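Local structure of probable tagatose 6-phosphate kinase (Sinorhizobium meliloti, 3TXV) at residues A36-A41 with G76-R81; V48-T53 with E69-F74. The protein belongs to the GatZ/KbaZ-like family and probably acts in carbohydrate metabolism, tentatively as a tagatose-6-phosphate kinase. One frame throughout, in Å; residues are numbered along the deposited sequence.

Contact 1. Residues A36-A41 with G76-R81; sequences AAMLRA and GAIADR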
loop_
_atom_site.group_PDB
_atom_site.type_symbol
_atom_site.label_atom_id
_atom_site.label_comp_id
_atom_site.label_asym_id
_atom_site.label_seq_id
_atom_site.Cartn_x
_atom_site.Cartn_y
_atom_site.Cartn_z
ATOM N N ALA A 36 -10.536 -3.280 8.044
ATOM C CA ALA A 36 -9.691 -3.316 9.229
ATOM C C ALA A 36 -8.966 -1.998 9.493
ATOM O O ALA A 36 -8.825 -1.564 10.636
ATOM C CB ALA A 36 -8.704 -4.445 9.110
ATOM N N ALA A 37 -8.510 -1.362 8.430
ATOM C CA ALA A 37 -7.896 -0.053 8.547
ATOM C C ALA A 37 -8.899 0.924 9.059
ATOM O O ALA A 37 -8.604 1.693 9.950
ATOM C CB ALA A 37 -7.327 0.419 7.219
HETATM N N MSE A 38 -10.090 0.907 8.503
HETATM C CA MSE A 38 -11.097 1.819 9.001
HETATM C C MSE A 38 -11.353 1.581 10.505
HETATM O O MSE A 38 -11.174 2.488 11.298
HETATM C CB MSE A 38 -12.370 1.741 8.159
HETATM C CG MSE A 38 -12.302 2.482 6.830
HETATM SE SE MSE A 38 -13.634 1.649 5.759
HETATM C CE MSE A 38 -13.993 2.928 4.362
ATOM N N LEU A 39 -11.694 0.351 10.898
ATOM C CA LEU A 39 -11.980 0.020 12.298
ATOM C C LEU A 39 -10.944 0.537 13.288
ATOM O O LEU A 39 -11.294 0.977 14.386
ATOM C CB LEU A 39 -12.207 -1.485 12.495
ATOM C CG LEU A 39 -13.526 -2.071 11.931
ATOM C CD1 LEU A 39 -13.642 -3.570 12.139
ATOM C CD2 LEU A 39 -14.784 -1.380 12.487
ATOM N N ARG A 40 -9.672 0.499 12.921
ATOM C CA ARG A 40 -8.653 0.999 13.825
ATOM C C ARG A 40 -8.704 2.523 13.897
ATOM O O ARG A 40 -8.715 3.099 15.001
ATOM C CB ARG A 40 -7.275 0.477 13.426
ATOM C CG ARG A 40 -6.105 1.289 13.946
ATOM C CD ARG A 40 -5.975 1.248 15.427
ATOM N NE ARG A 40 -6.111 -0.119 15.905
ATOM C CZ ARG A 40 -5.704 -0.545 17.094
ATOM N NH1 ARG A 40 -5.117 0.290 17.937
ATOM N NH2 ARG A 40 -5.875 -1.813 17.435
ATOM N N ALA A 41 -8.742 3.183 12.740
ATOM C CA ALA A 41 -8.928 4.628 12.711
ATOM C C ALA A 41 -10.104 5.052 13.609
ATOM O O ALA A 41 -9.950 5.932 14.454
ATOM C CB ALA A 41 -9.128 5.110 11.306
ATOM N N GLY A 76 -16.301 3.223 -0.364
ATOM C CA GLY A 76 -17.499 3.691 0.316
ATOM C C GLY A 76 -18.463 2.590 0.789
ATOM O O GLY A 76 -19.141 2.724 1.825
ATOM N N ALA A 77 -18.516 1.500 0.029
ATOM C CA ALA A 77 -19.406 0.391 0.325
ATOM C C ALA A 77 -19.056 -0.270 1.674
ATOM O O ALA A 77 -19.938 -0.588 2.499
ATOM C CB ALA A 77 -19.348 -0.613 -0.810
ATOM N N ILE A 78 -17.753 -0.455 1.864
ATOM C CA ILE A 78 -17.129 -0.980 3.073
ATOM C C ILE A 78 -17.496 -0.084 4.271
ATOM O O ILE A 78 -17.938 -0.570 5.318
ATOM C CB ILE A 78 -15.587 -1.052 2.845
ATOM C CG1 ILE A 78 -15.278 -2.047 1.747
ATOM C CG2 ILE A 78 -14.834 -1.452 4.068
ATOM C CD1 ILE A 78 -13.858 -2.000 1.318
ATOM N N ALA A 79 -17.330 1.225 4.089
ATOM C CA ALA A 79 -17.560 2.204 5.136
ATOM C C ALA A 79 -18.955 2.046 5.670
ATOM O O ALA A 79 -19.183 2.042 6.876
ATOM C CB ALA A 79 -17.375 3.601 4.588
ATOM N N ASP A 80 -19.895 1.919 4.751
ATOM C CA ASP A 80 -21.286 1.776 5.132
ATOM C C ASP A 80 -21.465 0.492 5.936
ATOM O O ASP A 80 -21.893 0.559 7.091
ATOM C CB ASP A 80 -22.204 1.750 3.905
ATOM C CG ASP A 80 -22.136 3.011 3.095
ATOM O OD1 ASP A 80 -21.592 4.053 3.575
ATOM O OD2 ASP A 80 -22.647 2.929 1.958
ATOM N N ARG A 81 -21.131 -0.658 5.342
ATOM C CA ARG A 81 -21.290 -1.944 6.017
ATOM C C ARG A 81 -20.975 -1.873 7.534
ATOM O O ARG A 81 -21.542 -2.641 8.325
ATOM C CB ARG A 81 -20.431 -3.035 5.336
ATOM C CG ARG A 81 -20.989 -3.678 4.060
#
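Met38, modelled as selenomethionine, reaches from helix 31-43 to Ile78 and Ala79 on the last turns of helix 68-81, joining two successive outer helices of the eight-stranded beta/alpha barrel. Its CG lies beside the backbone N and anti to the carbonyl carbon (chi1 -78°), and from there the side chain runs extended, which leaves the touching to the selenium and the terminal methyl. Met38 CE lies 3.5 Å from Ala79 CB. One atom back along the side chain, Met38 SE lies 3.7 Å from Ile78 CG2, where the two side chains cross at about a right angle. Ile82 and Phe84, in the loop after helix 68-81, also touch Met38 and add to this buried end of the interface. Ile78, only partly exposed, sits at the edge of the packing and also touches Ile34. The solvent side is looser: Ala77 and Asp80 are exposed and point away from helix 31-43. Asp80 forms a salt bridge with Arg86, while Arg40 pairs with Asp416 of helix 407-424. With both charged side chains paired away from the interface, Met38 alone bridges 36-41 to 76-81, and the contact rests on van der Waals and hydrophobic packing.

Contact 2. Residues V48-T53 with E69-F74; sequences VLIEAT and EDFTRF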
loop_
_atom_site.group_PDB
_atom_site.type_symbol
_atom_site.label_atom_id
_atom_site.label_comp_id
_atom_site.label_asym_id
_atom_site.label_seq_id
_atom_site.Cartn_x
_atom_site.Cartn_y
_atom_site.Cartn_z
ATOM N N VAL A 48 -8.546 7.956 8.151
ATOM C CA VAL A 48 -7.837 6.872 7.503
ATOM C C VAL A 48 -7.407 7.236 6.083
ATOM O O VAL A 48 -8.240 7.610 5.224
ATOM C CB VAL A 48 -8.680 5.586 7.493
ATOM C CG1 VAL A 48 -9.906 5.734 6.629
ATOM C CG2 VAL A 48 -7.860 4.394 7.054
ATOM N N LEU A 49 -6.104 7.122 5.835
ATOM C CA LEU A 49 -5.565 7.389 4.510
ATOM C C LEU A 49 -5.557 6.109 3.670
ATOM O O LEU A 49 -4.822 5.155 3.964
ATOM C CB LEU A 49 -4.166 7.970 4.652
ATOM C CG LEU A 49 -3.379 8.318 3.412
ATOM C CD1 LEU A 49 -4.182 9.182 2.473
ATOM C CD2 LEU A 49 -2.157 9.050 3.860
ATOM N N ILE A 50 -6.381 6.063 2.634
ATOM C CA ILE A 50 -6.303 4.927 1.720
ATOM C C ILE A 50 -5.834 5.310 0.303
ATOM O O ILE A 50 -6.384 6.225 -0.333
ATOM C CB ILE A 50 -7.591 4.146 1.675
ATOM C CG1 ILE A 50 -7.890 3.631 3.054
ATOM C CG2 ILE A 50 -7.443 2.958 0.750
ATOM C CD1 ILE A 50 -9.363 3.424 3.276
ATOM N N GLU A 51 -4.828 4.577 -0.180
ATOM C CA GLU A 51 -4.125 4.922 -1.417
ATOM C C GLU A 51 -4.288 3.847 -2.495
ATOM O O GLU A 51 -4.404 2.683 -2.189
ATOM C CB GLU A 51 -2.636 5.156 -1.125
ATOM C CG GLU A 51 -2.361 6.182 -0.044
ATOM C CD GLU A 51 -1.315 7.191 -0.479
ATOM O OE1 GLU A 51 -1.268 7.486 -1.705
ATOM O OE2 GLU A 51 -0.541 7.688 0.389
ATOM N N ALA A 52 -4.311 4.260 -3.753
ATOM C CA ALA A 52 -4.268 3.352 -4.888
ATOM C C ALA A 52 -3.117 3.792 -5.817
ATOM O O ALA A 52 -2.725 4.951 -5.756
ATOM C CB ALA A 52 -5.587 3.391 -5.594
ATOM N N THR A 53 -2.554 2.891 -6.631
ATOM C CA THR A 53 -1.437 3.251 -7.561
ATOM C C THR A 53 -1.885 3.389 -9.005
ATOM O O THR A 53 -2.800 2.715 -9.426
ATOM C CB THR A 53 -0.219 2.236 -7.591
ATOM O OG1 THR A 53 -0.683 0.889 -7.518
ATOM C CG2 THR A 53 0.795 2.492 -6.498
ATOM N N GLU A 69 -13.237 6.315 -10.014
ATOM C CA GLU A 69 -14.608 6.398 -9.538
ATOM C C GLU A 69 -15.008 5.061 -8.931
ATOM O O GLU A 69 -15.550 5.029 -7.834
ATOM C CB GLU A 69 -15.561 6.827 -10.674
ATOM C CG GLU A 69 -16.951 7.372 -10.243
ATOM C CD GLU A 69 -16.874 8.557 -9.265
ATOM O OE1 GLU A 69 -16.180 9.566 -9.580
ATOM O OE2 GLU A 69 -17.515 8.475 -8.178
ATOM N N ASP A 70 -14.726 3.966 -9.630
ATOM C CA ASP A 70 -15.022 2.623 -9.115
ATOM C C ASP A 70 -14.456 2.473 -7.695
ATOM O O ASP A 70 -15.164 2.079 -6.749
ATOM C CB ASP A 70 -14.446 1.533 -10.033
ATOM C CG ASP A 70 -15.205 1.400 -11.370
ATOM O OD1 ASP A 70 -16.408 1.776 -11.451
ATOM O OD2 ASP A 70 -14.594 0.902 -12.345
ATOM N N PHE A 71 -13.186 2.832 -7.553
ATOM C CA PHE A 71 -12.484 2.731 -6.291
ATOM C C PHE A 71 -13.172 3.525 -5.210
ATOM O O PHE A 71 -13.242 3.104 -4.055
ATOM C CB PHE A 71 -11.046 3.233 -6.447
ATOM C CG PHE A 71 -10.151 2.831 -5.321
ATOM C CD1 PHE A 71 -9.554 1.595 -5.311
ATOM C CD2 PHE A 71 -9.923 3.680 -4.273
ATOM C CE1 PHE A 71 -8.756 1.225 -4.281
ATOM C CE2 PHE A 71 -9.115 3.316 -3.246
ATOM C CZ PHE A 71 -8.531 2.090 -3.246
ATOM N N THR A 72 -13.679 4.681 -5.597
ATOM C CA THR A 72 -14.238 5.619 -4.651
ATOM C C THR A 72 -15.542 5.126 -4.040
ATOM O O THR A 72 -15.952 5.597 -2.990
ATOM C CB THR A 72 -14.498 6.960 -5.316
ATOM O OG1 THR A 72 -14.378 7.974 -4.323
ATOM N N ARG A 73 -16.189 4.181 -4.704
ATOM C CA ARG A 73 -17.468 3.698 -4.263
ATOM C C ARG A 73 -17.273 2.328 -3.629
ATOM O O ARG A 73 -17.951 1.979 -2.666
ATOM C CB ARG A 73 -18.436 3.645 -5.449
ATOM N N PHE A 74 -16.350 1.557 -4.193
ATOM C CA PHE A 74 -15.802 0.365 -3.549
ATOM C C PHE A 74 -15.446 0.619 -2.068
ATOM O O PHE A 74 -16.016 0.003 -1.171
ATOM C CB PHE A 74 -14.570 -0.085 -4.348
ATOM C CG PHE A 74 -13.831 -1.255 -3.752
ATOM C CD1 PHE A 74 -14.308 -2.553 -3.919
ATOM C CD2 PHE A 74 -12.639 -1.053 -3.059
ATOM C CE1 PHE A 74 -13.634 -3.616 -3.373
ATOM C CE2 PHE A 74 -11.958 -2.113 -2.514
ATOM C CZ PHE A 74 -12.441 -3.398 -2.667
#
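Phe71 projects from helix 68-81 onto strand 48-53, where Ala52 covers one face of its ring and Ile50 meets its edge. This is the strand-helix packing of a beta-alpha-beta unit in a TIM barrel: the strand belongs to the closed parallel sheet, and the helix packs outside it before the chain returns in strand 89-96. The segment axes run nearly antiparallel, at 150°, and approach to 10.7 Å, a gap that the phenyl ring spans. Its CG stands anti to the backbone N (chi1 -164°), which carries the ring from the helix to the sheet. Ala52 CB lies 4.1 Å from the centroid of the Phe71 ring and only 15° off the ring normal, a CH-pi contact, though it is displaced toward the CE1-CZ side of the rim. Ile50 comes from a different direction, its CG2 branch lying near the ring plane at the edge. The ring thus rests against two residues on the same side of the strand, one over its face and one at its edge, and Leu91 and Phe125 touch it too, extending the apolar layer between barrel and helix. Glu51, between Ile50 and Ala52, points the opposite way, as strand alternation requires, into the barrel interior. There its OE2 is hydrogen-bonded to Ser25 OG and forms a salt bridge with Lys127. Phe71 CZ, at the strand-facing end of the ring, lies 4.2 Å from Ile50 CG2.

Contacts 1 and 2 lie on the same side of the chain's centre, their own centres 12 Å apart, and share helix 68-81: the 69-74 segment faces strand 48-53, and the 76-81 segment faces the neighbouring helix 31-43. Val48, at the start of the strand, closes the triangle. Val48 CB sits 3.9 Å from Ala41 CB, Val48 CG2 4.0 Å from Ala37 CB, and Val48 CG1 4.0 Å from Met38 CG. One apolar layer thus runs from strand to helix to helix. On the inner side of the strand, the Glu51 side chain comes close to His95, Glu178 and His265, which may form an unoccupied metal site, but makes no contact with them; both contacts are apolar packing on the outer face of the sheet, away from that possible site.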